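Local coordinates for protein HIRA (Homo sapiens, PDB 5YJE) that cooperates with ASF1A as a histone chaperone to promote replication-independent chromatin assembly and is required for the periodic repression of histone gene transcription during the cell cycle, at residues 214-219 and 245-250; 186-191 and 285-290; 79-84 and 104-109; 296-301 and 345-350. One frame throughout, in Å; residues are numbered along the deposited sequence.

Interaction 1. Residues 214-219 and 245-250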
loop_
_atom_site.group_PDB
_atom_site.type_symbol
_atom_site.label_atom_id
_atom_site.label_comp_id
_atom_site.label_asym_id
_atom_site.label_seq_id
_atom_site.Cartn_x
_atom_site.Cartn_y
_atom_site.Cartn_z
ATOM N N LEU B 214 -12.978 0.987 -16.087
ATOM C CA LEU B 214 -13.673 1.493 -17.265
ATOM C C LEU B 214 -14.730 2.500 -16.831
ATOM O O LEU B 214 -15.752 2.128 -16.255
ATOM C CB LEU B 214 -14.313 0.340 -18.028
ATOM C CG LEU B 214 -14.995 0.753 -19.321
ATOM C CD1 LEU B 214 -13.939 1.138 -20.376
ATOM C CD2 LEU B 214 -15.896 -0.373 -19.798
ATOM N N VAL B 215 -14.498 3.777 -17.121
ATOM C CA VAL B 215 -15.400 4.848 -16.718
ATOM C C VAL B 215 -16.144 5.439 -17.894
ATOM O O VAL B 215 -16.939 6.364 -17.707
ATOM C CB VAL B 215 -14.639 5.959 -15.967
ATOM C CG1 VAL B 215 -13.993 5.381 -14.746
ATOM C CG2 VAL B 215 -13.574 6.602 -16.882
ATOM N N SER B 216 -15.882 4.969 -19.105
ATOM C CA SER B 216 -16.543 5.482 -20.292
ATOM C C SER B 216 -16.257 4.540 -21.450
ATOM O O SER B 216 -15.188 3.922 -21.518
ATOM C CB SER B 216 -16.074 6.901 -20.629
ATOM O OG SER B 216 -16.570 7.287 -21.903
ATOM N N ASP B 217 -17.228 4.447 -22.359
ATOM C CA ASP B 217 -17.149 3.510 -23.478
ATOM C C ASP B 217 -18.197 3.936 -24.512
ATOM O O ASP B 217 -19.351 3.522 -24.429
ATOM C CB ASP B 217 -17.364 2.090 -22.990
ATOM C CG ASP B 217 -17.400 1.074 -24.112
ATOM O OD1 ASP B 217 -17.155 1.440 -25.281
ATOM O OD2 ASP B 217 -17.656 -0.115 -23.810
ATOM N N LYS B 218 -17.773 4.743 -25.490
ATOM C CA LYS B 218 -18.729 5.333 -26.433
ATOM C C LYS B 218 -19.468 4.271 -27.256
ATOM O O LYS B 218 -20.672 4.392 -27.486
ATOM C CB LYS B 218 -18.024 6.329 -27.357
ATOM C CG LYS B 218 -17.433 7.529 -26.618
ATOM N N GLN B 219 -18.778 3.207 -27.674
ATOM C CA GLN B 219 -19.411 2.161 -28.477
ATOM C C GLN B 219 -20.515 1.432 -27.707
ATOM O O GLN B 219 -21.644 1.302 -28.197
ATOM C CB GLN B 219 -18.359 1.162 -28.962
ATOM N N ALA B 245 -17.427 14.445 -17.520
ATOM C CA ALA B 245 -17.961 15.182 -18.658
ATOM C C ALA B 245 -16.915 15.331 -19.758
ATOM O O ALA B 245 -17.225 15.149 -20.941
ATOM C CB ALA B 245 -18.482 16.545 -18.204
ATOM N N ILE B 246 -15.664 15.628 -19.393
ATOM C CA ILE B 246 -14.623 15.769 -20.410
ATOM C C ILE B 246 -14.340 14.429 -21.084
ATOM O O ILE B 246 -14.308 14.344 -22.319
ATOM C CB ILE B 246 -13.351 16.402 -19.808
ATOM C CG1 ILE B 246 -13.560 17.908 -19.579
ATOM C CG2 ILE B 246 -12.138 16.175 -20.714
ATOM C CD1 ILE B 246 -12.768 18.486 -18.421
ATOM N N ILE B 247 -14.163 13.363 -20.290
ATOM C CA ILE B 247 -13.815 12.046 -20.836
ATOM C C ILE B 247 -14.881 11.534 -21.791
ATOM O O ILE B 247 -14.565 10.945 -22.831
ATOM C CB ILE B 247 -13.552 11.038 -19.703
ATOM C CG1 ILE B 247 -12.276 11.355 -18.948
ATOM C CG2 ILE B 247 -13.537 9.657 -20.206
ATOM C CD1 ILE B 247 -12.484 12.206 -17.783
ATOM N N GLN B 248 -16.146 11.701 -21.435
ATOM C CA GLN B 248 -17.229 11.396 -22.343
ATOM C C GLN B 248 -17.439 12.560 -23.307
ATOM O O GLN B 248 -16.937 13.666 -23.109
ATOM C CB GLN B 248 -18.485 11.075 -21.534
ATOM C CG GLN B 248 -18.211 9.979 -20.521
ATOM C CD GLN B 248 -19.327 9.778 -19.530
ATOM O OE1 GLN B 248 -20.126 10.681 -19.297
ATOM N NE2 GLN B 248 -19.370 8.599 -18.915
ATOM N N GLY B 249 -18.165 12.312 -24.384
ATOM C CA GLY B 249 -18.286 13.375 -25.364
ATOM C C GLY B 249 -19.335 14.402 -24.997
ATOM O O GLY B 249 -19.835 15.117 -25.870
ATOM N N ARG B 250 -19.659 14.504 -23.706
ATOM C CA ARG B 250 -20.928 15.071 -23.239
ATOM C C ARG B 250 -20.701 16.360 -22.447
ATOM O O ARG B 250 -20.742 16.355 -21.212
ATOM C CB ARG B 250 -21.711 13.991 -22.382
#
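Ser216 and Val215, near the end of strand 211-217, the outermost of its sheet within this chain, meet Ile247 and Gln248 at the end of the short helix 243-247 in a buried, mostly van der Waals contact without a hydrogen bond between the two segments. Ser216 gives the largest share of the strand's buried surface. Its CB lies 3.8 Å from Ile247 CG2, so the methylene side of the serine packs on the branch methyl of the isoleucine, while Ser216 OG comes within 3.4 Å of Gln248 CG. A small residue suits a place where the strand and the helix end come close, with 6.3 Å between Ser216 CA and Gln248 CA.

Gln248 is the first residue to leave the helical conformation, and its chain runs extended beyond CG (chi2 170°), passing alongside Ser216 toward Val215. The amide nitrogen ends 3.5 Å from the carbonyl, Gln248 NE2 to Val215 O, a proximity that does not amount to a hydrogen bond. The polar partner of that nitrogen is instead Gln280 of helix 266-286, so this side chain ties the end of the short helix to that second helix.

Val215 and Ser216 both face Ala202 of the adjoining strand, which makes a classic beta bulge. Ile247, a branched apolar residue suited to lying on the sheet, continues over it onto Ala202 and Val194. Val215 packs against Ala283 and Thr286, and also on Ser127 of the second subunit, to which Leu214 makes backbone hydrogen bonds; strand 211-217 therefore lies between helix 266-286, helix 243-247 and the neighbouring chain.

Interaction 2. Residues 186-191 and 285-290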
loop_
_atom_site.group_PDB
_atom_site.type_symbol
_atom_site.label_atom_id
_atom_site.label_comp_id
_atom_site.label_asym_id
_atom_site.label_seq_id
_atom_site.Cartn_x
_atom_site.Cartn_y
_atom_site.Cartn_z
ATOM N N LEU B 186 -5.285 12.361 -19.228
ATOM C CA LEU B 186 -5.545 13.345 -18.192
ATOM C C LEU B 186 -4.906 12.925 -16.874
ATOM O O LEU B 186 -4.863 11.741 -16.520
ATOM C CB LEU B 186 -7.041 13.537 -17.922
ATOM C CG LEU B 186 -8.116 13.758 -18.964
ATOM C CD1 LEU B 186 -9.454 13.860 -18.225
ATOM C CD2 LEU B 186 -7.843 15.024 -19.764
ATOM N N LEU B 187 -4.466 13.919 -16.126
ATOM C CA LEU B 187 -4.140 13.752 -14.721
ATOM C C LEU B 187 -5.022 14.721 -13.946
ATOM O O LEU B 187 -4.796 15.940 -13.987
ATOM C CB LEU B 187 -2.656 14.012 -14.472
ATOM C CG LEU B 187 -2.228 13.816 -13.025
ATOM C CD1 LEU B 187 -2.535 12.373 -12.554
ATOM C CD2 LEU B 187 -0.740 14.186 -12.897
ATOM N N THR B 188 -6.024 14.190 -13.248
ATOM C CA THR B 188 -7.014 15.049 -12.613
ATOM C C THR B 188 -6.427 15.746 -11.386
ATOM O O THR B 188 -5.330 15.428 -10.903
ATOM C CB THR B 188 -8.251 14.249 -12.231
ATOM O OG1 THR B 188 -8.001 13.503 -11.026
ATOM C CG2 THR B 188 -8.634 13.312 -13.368
ATOM N N GLN B 189 -7.191 16.705 -10.864
ATOM C CA GLN B 189 -6.794 17.509 -9.714
ATOM C C GLN B 189 -6.682 16.691 -8.437
ATOM O O GLN B 189 -6.236 17.228 -7.420
ATOM C CB GLN B 189 -7.773 18.672 -9.531
ATOM N N HIS B 190 -7.057 15.409 -8.452
ATOM C CA HIS B 190 -6.743 14.516 -7.348
ATOM C C HIS B 190 -5.711 13.474 -7.735
ATOM O O HIS B 190 -5.519 12.501 -6.998
ATOM C CB HIS B 190 -8.003 13.840 -6.822
ATOM C CG HIS B 190 -9.015 14.808 -6.295
ATOM N ND1 HIS B 190 -8.917 15.381 -5.043
ATOM C CD2 HIS B 190 -10.109 15.355 -6.877
ATOM C CE1 HIS B 190 -9.923 16.220 -4.871
ATOM N NE2 HIS B 190 -10.662 16.220 -5.966
ATOM N N GLY B 191 -5.016 13.662 -8.857
ATOM C CA GLY B 191 -3.894 12.796 -9.174
ATOM C C GLY B 191 -4.307 11.460 -9.744
ATOM O O GLY B 191 -3.551 10.481 -9.627
ATOM N N LEU B 285 -17.619 8.543 -8.873
ATOM C CA LEU B 285 -16.934 8.124 -7.650
ATOM C C LEU B 285 -15.501 7.651 -7.928
ATOM O O LEU B 285 -14.554 8.057 -7.242
ATOM C CB LEU B 285 -17.753 7.031 -6.973
ATOM C CG LEU B 285 -17.203 6.386 -5.703
ATOM C CD1 LEU B 285 -17.111 7.400 -4.597
ATOM C CD2 LEU B 285 -18.142 5.285 -5.296
ATOM N N THR B 286 -15.332 6.781 -8.924
ATOM C CA THR B 286 -14.015 6.285 -9.319
ATOM C C THR B 286 -13.057 7.425 -9.678
ATOM O O THR B 286 -11.872 7.390 -9.329
ATOM C CB THR B 286 -14.174 5.334 -10.507
ATOM O OG1 THR B 286 -14.964 4.214 -10.120
ATOM C CG2 THR B 286 -12.839 4.834 -10.977
ATOM N N LEU B 287 -13.553 8.423 -10.404
ATOM C CA LEU B 287 -12.791 9.612 -10.741
ATOM C C LEU B 287 -12.605 10.544 -9.549
ATOM O O LEU B 287 -11.843 11.515 -9.659
ATOM C CB LEU B 287 -13.489 10.367 -11.880
ATOM C CG LEU B 287 -13.135 10.062 -13.341
ATOM C CD1 LEU B 287 -11.686 10.415 -13.664
ATOM C CD2 LEU B 287 -13.382 8.611 -13.639
ATOM N N GLN B 288 -13.285 10.281 -8.429
ATOM C CA GLN B 288 -13.283 11.186 -7.282
ATOM C C GLN B 288 -13.641 12.608 -7.704
ATOM O O GLN B 288 -13.049 13.581 -7.243
ATOM C CB GLN B 288 -11.934 11.161 -6.555
ATOM C CG GLN B 288 -11.492 9.785 -6.100
ATOM C CD GLN B 288 -10.113 9.795 -5.438
ATOM O OE1 GLN B 288 -9.593 10.851 -5.051
ATOM N NE2 GLN B 288 -9.509 8.613 -5.323
ATOM N N SER B 289 -14.627 12.728 -8.585
ATOM C CA SER B 289 -15.098 14.020 -9.085
ATOM C C SER B 289 -16.368 14.395 -8.326
ATOM O O SER B 289 -17.463 13.949 -8.678
ATOM C CB SER B 289 -15.337 13.948 -10.589
ATOM O OG SER B 289 -16.182 14.996 -11.023
ATOM N N SER B 290 -16.224 15.263 -7.321
ATOM C CA SER B 290 -17.261 15.436 -6.305
ATOM C C SER B 290 -18.519 16.097 -6.858
ATOM O O SER B 290 -19.641 15.644 -6.582
ATOM C CB SER B 290 -16.716 16.238 -5.117
ATOM O OG SER B 290 -16.712 17.625 -5.405
#
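Thr188 to Gly191 form a type I beta turn, closed by Gly191 N to Thr188 O at 2.7 Å, and this turn faces the end of helix 266-286, where Gln288 has positive phi and completes a Schellman motif. The nearest CA atoms, those of His190 and Gln288, are 7.3 Å apart, so side chains bridge the two segments.

His190 leans from the turn onto Gln288. Its CD2 comes within 3.5 Å of Gln288 O, the backbone carbonyl just past the helix, approaching obliquely. The Gln288 chain is extended beyond CG and carries its amide back to the base of the imidazole, with Gln288 OE1 3.8 Å from His190 CB. Ring and amide planes are turned 48° apart, so the two flat groups do not stack. Both are carbon-to-oxygen van der Waals approaches, on the more open side of the interface.

Deeper in, methyl meets methyl: Thr188 CG2 lies 4.2 Å from Leu287 CD1. Threonine suits both tasks, since its methyl faces the leucine while its hydroxyl accepts a weak bond within the turn, His190 N to Thr188 OG1 at 3.3 Å. Leu287 also rests on Val194, Cys204 and Val215, one apolar side chain spread over three strands. Glycine at the end of the turn fits its positive phi.

A helix ending in a Schellman motif, with Ser289 at the N-cap of the next helix and bonded to Glu292, is a helix-to-helix junction; here it packs at a beta turn against a four-stranded antiparallel sheet, consistent with a blade of the beta-propeller clan.

Interaction 3. Residues 79-84 and 104-109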
loop_
_atom_site.group_PDB
_atom_site.type_symbol
_atom_site.label_atom_id
_atom_site.label_comp_id
_atom_site.label_asym_id
_atom_site.label_seq_id
_atom_site.Cartn_x
_atom_site.Cartn_y
_atom_site.Cartn_z
ATOM N N LEU B 79 18.438 24.376 -15.956
ATOM C CA LEU B 79 16.986 24.440 -16.009
ATOM C C LEU B 79 16.576 25.850 -15.602
ATOM O O LEU B 79 16.958 26.321 -14.526
ATOM C CB LEU B 79 16.349 23.388 -15.085
ATOM C CG LEU B 79 14.868 23.541 -14.720
ATOM C CD1 LEU B 79 14.000 23.371 -15.971
ATOM C CD2 LEU B 79 14.472 22.532 -13.606
ATOM N N LYS B 80 15.826 26.520 -16.473
ATOM C CA LYS B 80 15.298 27.860 -16.264
ATOM C C LYS B 80 13.775 27.819 -16.312
ATOM O O LYS B 80 13.177 27.051 -17.077
ATOM C CB LYS B 80 15.804 28.847 -17.337
ATOM C CG LYS B 80 17.299 29.065 -17.389
ATOM N N CYS B 81 13.150 28.664 -15.501
ATOM C CA CYS B 81 11.700 28.729 -15.418
ATOM C C CYS B 81 11.258 30.187 -15.416
ATOM O O CYS B 81 11.786 30.996 -14.648
ATOM C CB CYS B 81 11.192 28.009 -14.172
ATOM S SG CYS B 81 9.398 27.972 -14.010
ATOM N N ASN B 82 10.296 30.509 -16.282
ATOM C CA ASN B 82 9.719 31.843 -16.419
ATOM C C ASN B 82 8.232 31.768 -16.100
ATOM O O ASN B 82 7.479 31.054 -16.777
ATOM C CB ASN B 82 9.939 32.388 -17.830
ATOM C CG ASN B 82 11.396 32.289 -18.272
ATOM O OD1 ASN B 82 12.182 33.233 -18.100
ATOM N ND2 ASN B 82 11.765 31.135 -18.838
ATOM N N ARG B 83 7.819 32.483 -15.055
ATOM C CA ARG B 83 6.416 32.589 -14.657
ATOM C C ARG B 83 6.113 34.061 -14.405
ATOM O O ARG B 83 6.668 34.666 -13.476
ATOM C CB ARG B 83 6.114 31.740 -13.419
ATOM N N GLU B 84 5.258 34.638 -15.259
ATOM C CA GLU B 84 4.832 36.033 -15.151
ATOM C C GLU B 84 6.013 37.002 -15.121
ATOM O O GLU B 84 6.040 37.953 -14.337
ATOM N N ASP B 104 2.291 24.615 -9.155
ATOM C CA ASP B 104 2.914 24.238 -7.898
ATOM C C ASP B 104 4.304 23.666 -8.063
ATOM O O ASP B 104 5.161 23.899 -7.213
ATOM C CB ASP B 104 2.054 23.208 -7.171
ATOM C CG ASP B 104 0.781 23.794 -6.647
ATOM O OD1 ASP B 104 0.736 25.024 -6.434
ATOM O OD2 ASP B 104 -0.173 23.024 -6.449
ATOM N N VAL B 105 4.558 22.904 -9.126
ATOM C CA VAL B 105 5.833 22.225 -9.272
ATOM C C VAL B 105 6.335 22.374 -10.695
ATOM O O VAL B 105 5.593 22.687 -11.620
ATOM C CB VAL B 105 5.770 20.721 -8.909
ATOM C CG1 VAL B 105 4.973 20.486 -7.633
ATOM C CG2 VAL B 105 5.215 19.935 -10.050
ATOM N N VAL B 106 7.629 22.148 -10.846
ATOM C CA VAL B 106 8.269 21.940 -12.132
ATOM C C VAL B 106 9.086 20.679 -11.963
ATOM O O VAL B 106 9.815 20.546 -10.979
ATOM C CB VAL B 106 9.179 23.124 -12.528
ATOM C CG1 VAL B 106 10.032 22.758 -13.722
ATOM C CG2 VAL B 106 8.371 24.374 -12.801
ATOM N N CYS B 107 8.974 19.748 -12.884
ATOM C CA CYS B 107 9.782 18.551 -12.749
ATOM C C CYS B 107 10.468 18.264 -14.063
ATOM O O CYS B 107 9.995 18.663 -15.129
ATOM C CB CYS B 107 8.948 17.353 -12.299
ATOM S SG CYS B 107 7.509 17.192 -13.281
ATOM N N VAL B 108 11.611 17.593 -13.968
ATOM C CA VAL B 108 12.426 17.280 -15.129
ATOM C C VAL B 108 12.798 15.815 -15.049
ATOM O O VAL B 108 13.039 15.279 -13.959
ATOM C CB VAL B 108 13.703 18.161 -15.241
ATOM C CG1 VAL B 108 13.344 19.628 -15.552
ATOM C CG2 VAL B 108 14.527 18.066 -14.000
ATOM N N ALA B 109 12.846 15.170 -16.206
ATOM C CA ALA B 109 13.374 13.824 -16.296
ATOM C C ALA B 109 14.653 13.863 -17.120
ATOM O O ALA B 109 14.711 14.520 -18.169
ATOM C CB ALA B 109 12.349 12.847 -16.890
#
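Leu79 and Val108 reach toward each other tip to tip between two antiparallel sheets. With CG of Leu79 turned opposite the backbone nitrogen (chi1 164°), both methyls of the leucine are carried out from strand 74-83 and straddle one methyl of the valine: Val108 CG1 is 3.7 Å from Leu79 CD2 and 3.8 Å from Leu79 CD1. Val108 presents that methyl because its chi1 of -68° places CG1 beside the backbone nitrogen, leaving CG2 in the crowded position between nitrogen and carbonyl.

Two residues along, Cys81 directs its sulfur at the other valine, Cys81 SG to Val106 CG2 at 3.9 Å. The other methyl of Val106 lies farther off, with CG1 4.4 Å from Leu79 CD2, so Val106 bridges both residues of the facing strand. Beta-branched valines suit a strand, and the small, weakly polar thiol suits this buried apolar layer. Ile62, Trp88 and Phe118 enclose the same layer.

The strands run nearly antiparallel, at 151°, with their axes 9.7 Å apart at closest approach, too far for backbone bonding. Such face-to-face sheet packing through apolar side chains is characteristic of adjacent blades in a beta-propeller, consistent with this protein's family.

Interaction 4. Residues 296-301 and 345-350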
loop_
_atom_site.group_PDB
_atom_site.type_symbol
_atom_site.label_atom_id
_atom_site.label_comp_id
_atom_site.label_asym_id
_atom_site.label_seq_id
_atom_site.Cartn_x
_atom_site.Cartn_y
_atom_site.Cartn_z
ATOM N N TRP B 296 -24.818 13.223 -10.474
ATOM C CA TRP B 296 -25.348 11.962 -10.975
ATOM C C TRP B 296 -26.068 11.164 -9.892
ATOM O O TRP B 296 -27.038 10.457 -10.193
ATOM C CB TRP B 296 -24.227 11.143 -11.600
ATOM C CG TRP B 296 -23.834 11.688 -12.898
ATOM C CD1 TRP B 296 -22.686 12.339 -13.195
ATOM C CD2 TRP B 296 -24.606 11.657 -14.107
ATOM N NE1 TRP B 296 -22.680 12.707 -14.515
ATOM C CE2 TRP B 296 -23.849 12.304 -15.098
ATOM C CE3 TRP B 296 -25.870 11.138 -14.444
ATOM C CZ2 TRP B 296 -24.301 12.451 -16.404
ATOM C CZ3 TRP B 296 -26.318 11.279 -15.734
ATOM C CH2 TRP B 296 -25.536 11.924 -16.706
ATOM N N LEU B 297 -25.615 11.246 -8.642
ATOM C CA LEU B 297 -26.356 10.606 -7.567
ATOM C C LEU B 297 -27.747 11.203 -7.454
ATOM O O LEU B 297 -28.719 10.483 -7.198
ATOM C CB LEU B 297 -25.615 10.743 -6.239
ATOM C CG LEU B 297 -26.344 10.167 -5.018
ATOM C CD1 LEU B 297 -26.397 8.632 -5.081
ATOM C CD2 LEU B 297 -25.726 10.645 -3.688
ATOM N N LEU B 298 -27.868 12.514 -7.672
ATOM C CA LEU B 298 -29.172 13.146 -7.518
ATOM C C LEU B 298 -30.109 12.817 -8.683
ATOM O O LEU B 298 -31.309 12.581 -8.478
ATOM C CB LEU B 298 -29.020 14.654 -7.386
ATOM C CG LEU B 298 -28.324 14.913 -6.026
ATOM C CD1 LEU B 298 -28.088 16.404 -5.685
ATOM C CD2 LEU B 298 -28.997 14.117 -4.874
ATOM N N VAL B 299 -29.583 12.760 -9.911
ATOM C CA VAL B 299 -30.381 12.266 -11.032
ATOM C C VAL B 299 -30.815 10.825 -10.773
ATOM O O VAL B 299 -31.976 10.458 -10.981
ATOM C CB VAL B 299 -29.576 12.394 -12.335
ATOM C CG1 VAL B 299 -30.310 11.711 -13.463
ATOM C CG2 VAL B 299 -29.275 13.861 -12.644
ATOM N N TYR B 300 -29.884 9.991 -10.311
ATOM C CA TYR B 300 -30.175 8.580 -10.102
ATOM C C TYR B 300 -31.258 8.386 -9.054
ATOM O O TYR B 300 -32.149 7.541 -9.212
ATOM C CB TYR B 300 -28.892 7.857 -9.698
ATOM C CG TYR B 300 -29.068 6.404 -9.335
ATOM C CD1 TYR B 300 -29.540 5.482 -10.264
ATOM C CD2 TYR B 300 -28.734 5.946 -8.070
ATOM C CE1 TYR B 300 -29.694 4.145 -9.931
ATOM C CE2 TYR B 300 -28.888 4.615 -7.730
ATOM C CZ TYR B 300 -29.369 3.725 -8.651
ATOM O OH TYR B 300 -29.500 2.408 -8.282
ATOM N N ALA B 301 -31.184 9.145 -7.964
ATOM C CA ALA B 301 -32.199 9.036 -6.930
ATOM C C ALA B 301 -33.550 9.503 -7.448
ATOM O O ALA B 301 -34.577 8.869 -7.173
ATOM C CB ALA B 301 -31.783 9.844 -5.707
ATOM N N LEU B 345 -28.317 13.197 1.576
ATOM C CA LEU B 345 -29.617 12.614 1.908
ATOM C C LEU B 345 -30.663 13.701 2.136
ATOM O O LEU B 345 -31.803 13.599 1.657
ATOM C CB LEU B 345 -29.491 11.733 3.147
ATOM C CG LEU B 345 -30.775 11.118 3.702
ATOM C CD1 LEU B 345 -31.283 9.952 2.851
ATOM C CD2 LEU B 345 -30.547 10.691 5.132
ATOM N N LYS B 346 -30.277 14.762 2.855
ATOM C CA LYS B 346 -31.149 15.922 3.012
ATOM C C LYS B 346 -31.501 16.542 1.662
ATOM O O LYS B 346 -32.623 17.026 1.469
ATOM C CB LYS B 346 -30.484 16.952 3.926
ATOM N N GLU B 347 -30.559 16.545 0.716
ATOM C CA GLU B 347 -30.881 17.039 -0.619
ATOM C C GLU B 347 -31.776 16.079 -1.393
ATOM O O GLU B 347 -32.368 16.483 -2.394
ATOM C CB GLU B 347 -29.608 17.306 -1.425
ATOM C CG GLU B 347 -28.676 18.339 -0.813
ATOM C CD GLU B 347 -27.670 18.897 -1.812
ATOM O OE1 GLU B 347 -26.688 18.192 -2.144
ATOM O OE2 GLU B 347 -27.859 20.048 -2.262
ATOM N N LEU B 348 -31.882 14.823 -0.954
ATOM C CA LEU B 348 -32.790 13.855 -1.567
ATOM C C LEU B 348 -34.220 14.004 -1.086
ATOM O O LEU B 348 -35.149 14.053 -1.901
ATOM C CB LEU B 348 -32.329 12.426 -1.291
ATOM C CG LEU B 348 -30.999 12.074 -1.884
ATOM C CD1 LEU B 348 -30.690 10.618 -1.595
ATOM C CD2 LEU B 348 -31.215 12.299 -3.374
ATOM N N LEU B 349 -34.413 14.044 0.232
ATOM C CA LEU B 349 -35.734 13.884 0.827
ATOM C C LEU B 349 -36.823 14.792 0.247
ATOM O O LEU B 349 -37.995 14.418 0.315
ATOM C CB LEU B 349 -35.642 14.057 2.343
ATOM C CG LEU B 349 -34.607 13.159 3.059
ATOM C CD1 LEU B 349 -34.970 13.013 4.533
ATOM C CD2 LEU B 349 -34.464 11.777 2.423
ATOM N N PRO B 350 -36.515 15.984 -0.318
ATOM C CA PRO B 350 -37.510 16.641 -1.187
ATOM C C PRO B 350 -38.074 15.711 -2.257
ATOM O O PRO B 350 -39.290 15.484 -2.348
ATOM C CB PRO B 350 -36.711 17.789 -1.825
ATOM C CG PRO B 350 -35.733 18.164 -0.771
ATOM C CD PRO B 350 -35.432 16.918 0.043
#
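Apolar packing carries most of this contact, in which Leu348 of helix 341-353 fits against Leu298 and Ala301 of helix 290-307. One methyl of Leu348 does the touching: CD2 is modelled 3.2 Å from Leu298 CD2, unusually short for two methyls and so doubtful as an exact value, and 3.4 Å from Ala301 CB. The two leucines approach at a slant, and each has CG beside its own backbone nitrogen (chi1 -68° for Leu298, -64° for Leu348), which swings its end toward the opposite helix. Ala301, one turn after Leu298, points toward helix 341-353, and its short side chain lets the leucine methyl come close.

The one charged residue in contact is Glu347, whose OE1 comes within 4.2 Å of Leu298 CD1. Its charge is met by Arg294, in the same helix as Leu298, through a salt bridge. The carboxylate, held by the arginine, borders the apolar patch.

Backbone geometry sets the spacing. The helix axes run 10.3 Å apart at closest approach and 33° from parallel, a separation bridged by the leucines. Near the end of the segment 345-350, Pro350 cannot donate a backbone hydrogen bond, and the helix is kinked there.

The chemistry implies a helix pair joined by nonpolar burial, with a salt bridge, Glu347 to Arg294, at its margin.

Along the chain interaction 3 closes first, and interaction 4 comes last. Interaction 1 falls within the span enclosed by interaction 2, and the two are neighbours, with centres about 14 Å apart: Ile247 packs on Leu186, over the same four-stranded sheet. Both also touch the second subunit of the trimer. Interaction 4 lies among the C-terminal helices, its centre about 21 Å from that of interaction 2; helix 266-286 is followed directly by helix 290-307, linking the two. Interaction 3 is on the far side of the chain's centre, its own centre about 44 Å from that of interaction 4. This C-terminal part of HIRA thus joins a sheet-rich part to a helical one, with interactions 1 and 2 at their junction.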